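Local coordinates for D-hydantoinase (Ralstonia pickettii, PDB 1NFG), which probably catalyses, with two zinc ions in its active site, the stereospecific hydrolytic opening of the cyclic amide bond in D-hydantoin derivatives, at residues 336-349 against 410-424. Sequence-based numbering, arbitrary orientation.
Sequences GAPGVEERLMMVYQ and MDYSSYEGHKVKGVP
S413 and S414 of the loop 410-418 bond to the chain leading into helix 343-349; in this TIM-barrel amidohydrolase the contact packs that helix and the chain before it against the loop and the strand that starts at K419. S414 OG donates to P338 O at 2.9 Å, in the carbonyl plane and on a lone pair. Beside it, S413 OG donates to the anti lone pair of E342 OE2 (2.7 Å) and accepts from Y415 N, closing an ST turn. A small hydroxyl suits both places, bonding close to its own backbone. One water ties the group together: it donates to P338 O and E342 OE2 and accepts from S414 N. A bend at chi2 (92°) turns the E342 carboxylate to S413, its plane 73° from that of the Y415 ring, while CB and CG lie beside Y415 CD2.

Y415 is packed on both faces, S414 CB over one face, toward its rim, and M346 CG over the centre of the opposite face, 4.0 Å from the centroid; the flexible thioether of M346 runs on past the ring as a Met-aromatic contact. The M345 and P424 side chains cross at about a right angle, CG to CD.

Toward solvent the contact thins. K419 is exposed and turns away, and the extended chain of K421 leads outward. Partly exposed Q349 holds this edge: bent back on itself, its amide accepts from K421 N and donates to K421 O. G422 has backbone angles that call for glycine, and a side chain there would run into Y348 CE2, which lies 3.3 Å from K421 O. Q349 NE2 also donates to M345 O, 3.0 Å away and only 3° out of the amide plane.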
ATOM      1  N   GLY A 336     -29.005  10.790 -11.102  1.00 31.24           N
ATOM      2  CA  GLY A 336     -28.732  12.173 -10.765  1.00 28.37           C
ATOM      3  C   GLY A 336     -29.585  12.736  -9.656  1.00 27.41           C
ATOM      4  O   GLY A 336     -30.731  12.322  -9.470  1.00 27.97           O
ATOM      5  N   ALA A 337     -29.015  13.687  -8.919  1.00 26.63           N
ATOM      6  CA  ALA A 337     -29.707  14.355  -7.820  1.00 25.77           C
ATOM      7  C   ALA A 337     -29.333  15.840  -7.807  1.00 25.02           C
ATOM      8  O   ALA A 337     -28.245  16.224  -8.238  1.00 25.50           O
ATOM      9  CB  ALA A 337     -29.341  13.706  -6.492  1.00 24.90           C
ATOM     10  N   PRO A 338     -30.235  16.693  -7.307  1.00 24.72           N
ATOM     11  CA  PRO A 338     -30.003  18.136  -7.242  1.00 25.52           C
ATOM     12  C   PRO A 338     -29.166  18.572  -6.039  1.00 25.96           C
ATOM     13  O   PRO A 338     -29.116  17.880  -5.022  1.00 25.85           O
ATOM     14  CB  PRO A 338     -31.417  18.693  -7.176  1.00 25.37           C
ATOM     15  CG  PRO A 338     -32.093  17.695  -6.279  1.00 24.78           C
ATOM     16  CD  PRO A 338     -31.587  16.359  -6.819  1.00 25.19           C
ATOM     17  N   GLY A 339     -28.521  19.728  -6.159  1.00 25.80           N
ATOM     18  CA  GLY A 339     -27.722  20.232  -5.060  1.00 25.13           C
ATOM     19  C   GLY A 339     -26.922  21.498  -5.315  1.00 24.63           C
ATOM     20  O   GLY A 339     -26.183  21.928  -4.436  1.00 26.29           O
ATOM     21  N   VAL A 340     -27.056  22.110  -6.487  1.00 23.67           N
ATOM     22  CA  VAL A 340     -26.283  23.317  -6.778  1.00 21.94           C
ATOM     23  C   VAL A 340     -26.522  24.423  -5.752  1.00 22.27           C
ATOM     24  O   VAL A 340     -25.618  25.204  -5.452  1.00 22.04           O
ATOM     25  CB  VAL A 340     -26.584  23.875  -8.202  1.00 20.10           C
ATOM     26  CG1 VAL A 340     -27.945  24.555  -8.231  1.00 17.39           C
ATOM     27  CG2 VAL A 340     -25.483  24.834  -8.629  1.00 15.58           C
ATOM     28  N   GLU A 341     -27.730  24.476  -5.199  1.00 22.26           N
ATOM     29  CA  GLU A 341     -28.057  25.508  -4.222  1.00 23.85           C
ATOM     30  C   GLU A 341     -27.560  25.203  -2.815  1.00 23.85           C
ATOM     31  O   GLU A 341     -27.049  26.086  -2.129  1.00 23.81           O
ATOM     32  CB  GLU A 341     -29.569  25.747  -4.163  1.00 24.21           C
ATOM     33  CG  GLU A 341     -29.932  27.061  -3.469  1.00 27.27           C
ATOM     34  CD  GLU A 341     -31.425  27.319  -3.403  1.00 29.59           C
ATOM     35  OE1 GLU A 341     -32.126  27.084  -4.411  1.00 30.72           O
ATOM     36  OE2 GLU A 341     -31.897  27.771  -2.338  1.00 31.98           O
ATOM     37  N   GLU A 342     -27.709  23.953  -2.393  1.00 23.38           N
ATOM     38  CA  GLU A 342     -27.306  23.541  -1.058  1.00 23.03           C
ATOM     39  C   GLU A 342     -25.807  23.352  -0.851  1.00 23.29           C
ATOM     40  O   GLU A 342     -25.338  23.360   0.289  1.00 23.21           O
ATOM     41  CB  GLU A 342     -28.022  22.241  -0.678  1.00 22.44           C
ATOM     42  CG  GLU A 342     -29.538  22.318  -0.748  1.00 22.11           C
ATOM     43  CD  GLU A 342     -30.104  21.895  -2.097  1.00 21.94           C
ATOM     44  OE1 GLU A 342     -29.500  22.216  -3.144  1.00 20.59           O
ATOM     45  OE2 GLU A 342     -31.173  21.248  -2.106  1.00 22.00           O
ATOM     46  N   ARG A 343     -25.057  23.211  -1.943  1.00 22.78           N
ATOM     47  CA  ARG A 343     -23.620  22.965  -1.850  1.00 23.05           C
ATOM     48  C   ARG A 343     -22.868  23.700  -0.741  1.00 23.60           C
ATOM     49  O   ARG A 343     -22.344  23.063   0.169  1.00 24.06           O
ATOM     50  CB  ARG A 343     -22.920  23.229  -3.191  1.00 21.59           C
ATOM     51  CG  ARG A 343     -21.451  22.773  -3.185  1.00 21.12           C
ATOM     52  CD  ARG A 343     -20.727  23.012  -4.506  1.00 17.90           C
ATOM     53  NE  ARG A 343     -20.715  24.421  -4.885  1.00 19.83           N
ATOM     54  CZ  ARG A 343     -19.615  25.117  -5.145  1.00 21.07           C
ATOM     55  NH1 ARG A 343     -18.426  24.533  -5.067  1.00 22.48           N
ATOM     56  NH2 ARG A 343     -19.700  26.398  -5.485  1.00 20.58           N
ATOM     57  N   LEU A 344     -22.810  25.027  -0.806  1.00 24.01           N
ATOM     58  CA  LEU A 344     -22.080  25.787   0.207  1.00 23.22           C
ATOM     59  C   LEU A 344     -22.534  25.532   1.638  1.00 24.14           C
ATOM     60  O   LEU A 344     -21.712  25.224   2.500  1.00 25.98           O
ATOM     61  CB  LEU A 344     -22.140  27.294  -0.079  1.00 20.56           C
ATOM     62  CG  LEU A 344     -21.432  27.872  -1.309  1.00 17.96           C
ATOM     63  CD1 LEU A 344     -20.748  29.154  -0.915  1.00 16.86           C
ATOM     64  CD2 LEU A 344     -20.413  26.910  -1.859  1.00 17.80           C
ATOM     65  N   MET A 345     -23.827  25.660   1.906  1.00 24.01           N
ATOM     66  CA  MET A 345     -24.307  25.437   3.263  1.00 25.26           C
ATOM     67  C   MET A 345     -23.883  24.080   3.793  1.00 25.60           C
ATOM     68  O   MET A 345     -23.385  23.972   4.914  1.00 27.19           O
ATOM     69  CB  MET A 345     -25.828  25.559   3.334  1.00 25.57           C
ATOM     70  CG  MET A 345     -26.341  26.992   3.259  1.00 26.60           C
ATOM     71  SD  MET A 345     -28.133  27.075   3.450  1.00 28.22           S
ATOM     72  CE  MET A 345     -28.660  26.475   1.831  1.00 27.60           C
ATOM     73  N   MET A 346     -24.073  23.046   2.980  1.00 25.92           N
ATOM     74  CA  MET A 346     -23.713  21.687   3.363  1.00 24.51           C
ATOM     75  C   MET A 346     -22.215  21.527   3.635  1.00 24.30           C
ATOM     76  O   MET A 346     -21.820  20.942   4.641  1.00 25.40           O
ATOM     77  CB  MET A 346     -24.159  20.711   2.275  1.00 24.02           C
ATOM     78  CG  MET A 346     -25.662  20.576   2.165  1.00 24.23           C
ATOM     79  SD  MET A 346     -26.387  19.920   3.683  1.00 27.47           S
ATOM     80  CE  MET A 346     -26.836  21.363   4.431  1.00 28.96           C
ATOM     81  N   VAL A 347     -21.379  22.042   2.745  1.00 23.18           N
ATOM     82  CA  VAL A 347     -19.943  21.942   2.941  1.00 23.04           C
ATOM     83  C   VAL A 347     -19.545  22.758   4.167  1.00 26.02           C
ATOM     84  O   VAL A 347     -18.674  22.347   4.940  1.00 26.45           O
ATOM     85  CB  VAL A 347     -19.170  22.460   1.706  1.00 22.04           C
ATOM     86  CG1 VAL A 347     -17.682  22.575   2.022  1.00 18.78           C
ATOM     87  CG2 VAL A 347     -19.393  21.519   0.525  1.00 19.69           C
ATOM     88  N   TYR A 348     -20.197  23.907   4.346  1.00 27.08           N
ATOM     89  CA  TYR A 348     -19.914  24.789   5.474  1.00 26.64           C
ATOM     90  C   TYR A 348     -20.166  24.113   6.823  1.00 27.23           C
ATOM     91  O   TYR A 348     -19.511  24.436   7.817  1.00 28.53           O
ATOM     92  CB  TYR A 348     -20.757  26.067   5.390  1.00 26.56           C
ATOM     93  CG  TYR A 348     -20.459  27.060   6.504  1.00 25.40           C
ATOM     94  CD1 TYR A 348     -19.308  27.853   6.469  1.00 25.31           C
ATOM     95  CD2 TYR A 348     -21.289  27.151   7.624  1.00 24.09           C
ATOM     96  CE1 TYR A 348     -18.987  28.708   7.523  1.00 24.71           C
ATOM     97  CE2 TYR A 348     -20.976  27.997   8.680  1.00 24.60           C
ATOM     98  CZ  TYR A 348     -19.823  28.769   8.625  1.00 24.70           C
ATOM     99  OH  TYR A 348     -19.488  29.573   9.686  1.00 26.66           O
ATOM    100  N   GLN A 349     -21.113  23.185   6.872  1.00 25.84           N
ATOM    101  CA  GLN A 349     -21.390  22.509   8.133  1.00 26.47           C
ATOM    102  C   GLN A 349     -20.135  21.779   8.604  1.00 25.79           C
ATOM    103  O   GLN A 349     -19.979  21.489   9.786  1.00 25.19           O
ATOM    104  CB  GLN A 349     -22.551  21.521   7.973  1.00 26.30           C
ATOM    105  CG  GLN A 349     -23.837  22.176   7.512  1.00 27.36           C
ATOM    106  CD  GLN A 349     -24.205  23.383   8.357  1.00 29.07           C
ATOM    107  OE1 GLN A 349     -24.551  23.253   9.532  1.00 28.27           O
ATOM    108  NE2 GLN A 349     -24.123  24.571   7.759  1.00 29.11           N
ATOM    109  N   MET A 410     -37.153  21.807  -9.085  1.00 33.32           N
ATOM    110  CA  MET A 410     -37.295  20.420  -8.639  1.00 33.30           C
ATOM    111  C   MET A 410     -38.408  20.182  -7.628  1.00 33.62           C
ATOM    112  O   MET A 410     -38.871  21.112  -6.970  1.00 34.14           O
ATOM    113  CB  MET A 410     -35.975  19.917  -8.057  1.00 33.88           C
ATOM    114  CG  MET A 410     -34.992  19.456  -9.111  1.00 35.67           C
ATOM    115  SD  MET A 410     -35.639  18.050 -10.031  1.00 35.62           S
ATOM    116  CE  MET A 410     -35.261  16.718  -8.909  1.00 36.39           C
ATOM    117  N   ASP A 411     -38.832  18.925  -7.506  1.00 34.14           N
ATOM    118  CA  ASP A 411     -39.895  18.570  -6.570  1.00 34.41           C
ATOM    119  C   ASP A 411     -39.384  17.971  -5.260  1.00 33.77           C
ATOM    120  O   ASP A 411     -40.164  17.459  -4.458  1.00 33.08           O
ATOM    121  CB  ASP A 411     -40.901  17.623  -7.238  1.00 36.24           C
ATOM    122  CG  ASP A 411     -40.260  16.352  -7.764  1.00 39.77           C
ATOM    123  OD1 ASP A 411     -39.103  16.411  -8.237  1.00 40.75           O
ATOM    124  OD2 ASP A 411     -40.931  15.295  -7.723  1.00 40.58           O
ATOM    125  N   TYR A 412     -38.072  18.043  -5.044  1.00 33.45           N
ATOM    126  CA  TYR A 412     -37.470  17.548  -3.807  1.00 32.93           C
ATOM    127  C   TYR A 412     -36.022  18.008  -3.659  1.00 32.48           C
ATOM    128  O   TYR A 412     -35.399  18.471  -4.618  1.00 32.36           O
ATOM    129  CB  TYR A 412     -37.525  16.012  -3.726  1.00 32.03           C
ATOM    130  CG  TYR A 412     -36.463  15.285  -4.525  1.00 31.76           C
ATOM    131  CD1 TYR A 412     -36.635  15.021  -5.885  1.00 32.81           C
ATOM    132  CD2 TYR A 412     -35.279  14.862  -3.920  1.00 32.22           C
ATOM    133  CE1 TYR A 412     -35.653  14.349  -6.623  1.00 32.45           C
ATOM    134  CE2 TYR A 412     -34.290  14.194  -4.647  1.00 32.42           C
ATOM    135  CZ  TYR A 412     -34.482  13.940  -5.996  1.00 33.34           C
ATOM    136  OH  TYR A 412     -33.505  13.281  -6.713  1.00 32.28           O
ATOM    137  N   SER A 413     -35.504  17.887  -2.439  1.00 32.52           N
ATOM    138  CA  SER A 413     -34.122  18.246  -2.135  1.00 31.72           C
ATOM    139  C   SER A 413     -33.401  17.011  -1.598  1.00 31.07           C
ATOM    140  O   SER A 413     -33.992  16.206  -0.871  1.00 29.81           O
ATOM    141  CB  SER A 413     -34.063  19.352  -1.086  1.00 31.11           C
ATOM    142  OG  SER A 413     -32.720  19.583  -0.697  1.00 30.87           O
ATOM    143  N   SER A 414     -32.132  16.864  -1.962  1.00 30.01           N
ATOM    144  CA  SER A 414     -31.338  15.726  -1.512  1.00 29.76           C
ATOM    145  C   SER A 414     -31.020  15.872  -0.030  1.00 30.24           C
ATOM    146  O   SER A 414     -30.648  14.907   0.640  1.00 29.32           O
ATOM    147  CB  SER A 414     -30.033  15.652  -2.298  1.00 29.98           C
ATOM    148  OG  SER A 414     -30.279  15.631  -3.692  1.00 30.53           O
ATOM    149  N   TYR A 415     -31.188  17.090   0.474  1.00 31.03           N
ATOM    150  CA  TYR A 415     -30.895  17.396   1.865  1.00 31.62           C
ATOM    151  C   TYR A 415     -32.135  17.839   2.625  1.00 32.36           C
ATOM    152  O   TYR A 415     -32.056  18.619   3.575  1.00 33.28           O
ATOM    153  CB  TYR A 415     -29.813  18.472   1.909  1.00 30.42           C
ATOM    154  CG  TYR A 415     -28.642  18.102   1.035  1.00 30.36           C
ATOM    155  CD1 TYR A 415     -27.708  17.152   1.452  1.00 29.25           C
ATOM    156  CD2 TYR A 415     -28.521  18.625  -0.255  1.00 30.65           C
ATOM    157  CE1 TYR A 415     -26.682  16.724   0.604  1.00 30.15           C
ATOM    158  CE2 TYR A 415     -27.501  18.202  -1.112  1.00 31.38           C
ATOM    159  CZ  TYR A 415     -26.585  17.251  -0.675  1.00 31.05           C
ATOM    160  OH  TYR A 415     -25.578  16.837  -1.514  1.00 31.00           O
ATOM    161  N   GLU A 416     -33.284  17.328   2.205  1.00 32.89           N
ATOM    162  CA  GLU A 416     -34.538  17.666   2.853  1.00 33.72           C
ATOM    163  C   GLU A 416     -34.467  17.252   4.318  1.00 34.79           C
ATOM    164  O   GLU A 416     -34.139  16.108   4.635  1.00 35.82           O
ATOM    165  CB  GLU A 416     -35.694  16.942   2.163  1.00 33.41           C
ATOM    166  CG  GLU A 416     -37.072  17.231   2.744  1.00 33.89           C
ATOM    167  CD  GLU A 416     -37.509  18.670   2.541  1.00 34.35           C
ATOM    168  OE1 GLU A 416     -37.427  19.157   1.392  1.00 32.46           O
ATOM    169  OE2 GLU A 416     -37.944  19.306   3.529  1.00 35.24           O
ATOM    170  N   GLY A 417     -34.757  18.193   5.208  1.00 35.73           N
ATOM    171  CA  GLY A 417     -34.737  17.894   6.626  1.00 35.53           C
ATOM    172  C   GLY A 417     -33.465  18.233   7.381  1.00 35.46           C
ATOM    173  O   GLY A 417     -33.488  18.285   8.607  1.00 34.91           O
ATOM    174  N   HIS A 418     -32.362  18.467   6.679  1.00 36.43           N
ATOM    175  CA  HIS A 418     -31.108  18.787   7.361  1.00 38.93           C
ATOM    176  C   HIS A 418     -31.116  20.153   8.036  1.00 38.84           C
ATOM    177  O   HIS A 418     -31.498  21.159   7.434  1.00 39.16           O
ATOM    178  CB  HIS A 418     -29.916  18.726   6.393  1.00 41.13           C
ATOM    179  CG  HIS A 418     -29.556  17.340   5.952  1.00 45.51           C
ATOM    180  ND1 HIS A 418     -28.276  16.837   6.053  1.00 46.26           N
ATOM    181  CD2 HIS A 418     -30.299  16.362   5.376  1.00 46.99           C
ATOM    182  CE1 HIS A 418     -28.245  15.612   5.556  1.00 47.71           C
ATOM    183  NE2 HIS A 418     -29.459  15.299   5.137  1.00 47.16           N
ATOM    184  N   LYS A 419     -30.696  20.178   9.297  1.00 38.20           N
ATOM    185  CA  LYS A 419     -30.618  21.422  10.047  1.00 37.87           C
ATOM    186  C   LYS A 419     -29.221  21.970   9.810  1.00 36.13           C
ATOM    187  O   LYS A 419     -28.234  21.250   9.948  1.00 36.53           O
ATOM    188  CB  LYS A 419     -30.850  21.171  11.541  1.00 39.81           C
ATOM    189  CG  LYS A 419     -32.263  20.685  11.864  1.00 44.64           C
ATOM    190  CD  LYS A 419     -32.504  20.557  13.367  1.00 47.73           C
ATOM    191  CE  LYS A 419     -31.615  19.488  13.988  1.00 50.02           C
ATOM    192  NZ  LYS A 419     -31.796  19.422  15.465  1.00 51.36           N
ATOM    193  N   VAL A 420     -29.137  23.239   9.437  1.00 34.64           N
ATOM    194  CA  VAL A 420     -27.846  23.851   9.165  1.00 33.56           C
ATOM    195  C   VAL A 420     -27.627  25.125   9.956  1.00 33.43           C
ATOM    196  O   VAL A 420     -28.579  25.781  10.379  1.00 33.60           O
ATOM    197  CB  VAL A 420     -27.693  24.185   7.662  1.00 33.21           C
ATOM    198  CG1 VAL A 420     -27.849  22.932   6.848  1.00 32.52           C
ATOM    199  CG2 VAL A 420     -28.731  25.213   7.235  1.00 32.11           C
ATOM    200  N   LYS A 421     -26.360  25.463  10.154  1.00 32.77           N
ATOM    201  CA  LYS A 421     -25.985  26.671  10.866  1.00 33.33           C
ATOM    202  C   LYS A 421     -25.020  27.389   9.932  1.00 32.73           C
ATOM    203  O   LYS A 421     -23.929  26.888   9.647  1.00 33.14           O
ATOM    204  CB  LYS A 421     -25.297  26.321  12.185  1.00 33.79           C
ATOM    205  CG  LYS A 421     -24.938  27.523  13.036  1.00 36.00           C
ATOM    206  CD  LYS A 421     -24.188  27.087  14.282  1.00 38.46           C
ATOM    207  CE  LYS A 421     -23.669  28.274  15.070  1.00 40.92           C
ATOM    208  NZ  LYS A 421     -22.829  27.836  16.220  1.00 42.35           N
ATOM    209  N   GLY A 422     -25.431  28.554   9.445  1.00 31.55           N
ATOM    210  CA  GLY A 422     -24.601  29.304   8.518  1.00 31.68           C
ATOM    211  C   GLY A 422     -25.321  29.325   7.184  1.00 31.59           C
ATOM    212  O   GLY A 422     -25.341  28.325   6.460  1.00 31.57           O
ATOM    213  N   VAL A 423     -25.912  30.470   6.856  1.00 31.38           N
ATOM    214  CA  VAL A 423     -26.682  30.623   5.628  1.00 30.29           C
ATOM    215  C   VAL A 423     -26.255  31.814   4.765  1.00 30.22           C
ATOM    216  O   VAL A 423     -25.838  32.850   5.285  1.00 30.24           O
ATOM    217  CB  VAL A 423     -28.176  30.778   5.983  1.00 29.33           C
ATOM    218  CG1 VAL A 423     -28.991  31.093   4.746  1.00 30.90           C
ATOM    219  CG2 VAL A 423     -28.676  29.513   6.647  1.00 27.67           C
ATOM    220  N   PRO A 424     -26.340  31.671   3.427  1.00 30.15           N
ATOM    221  CA  PRO A 424     -25.969  32.763   2.514  1.00 28.89           C
ATOM    222  C   PRO A 424     -27.087  33.796   2.641  1.00 28.47           C
ATOM    223  O   PRO A 424     -28.270  33.433   2.625  1.00 27.73           O
ATOM    224  CB  PRO A 424     -25.990  32.101   1.134  1.00 28.59           C
ATOM    225  CG  PRO A 424     -25.895  30.635   1.421  1.00 29.79           C
ATOM    226  CD  PRO A 424     -26.693  30.457   2.673  1.00 29.24           C
TER
HETATM  227  O   HOH W   1     -30.858  18.889  -3.343  1.00 16.17           O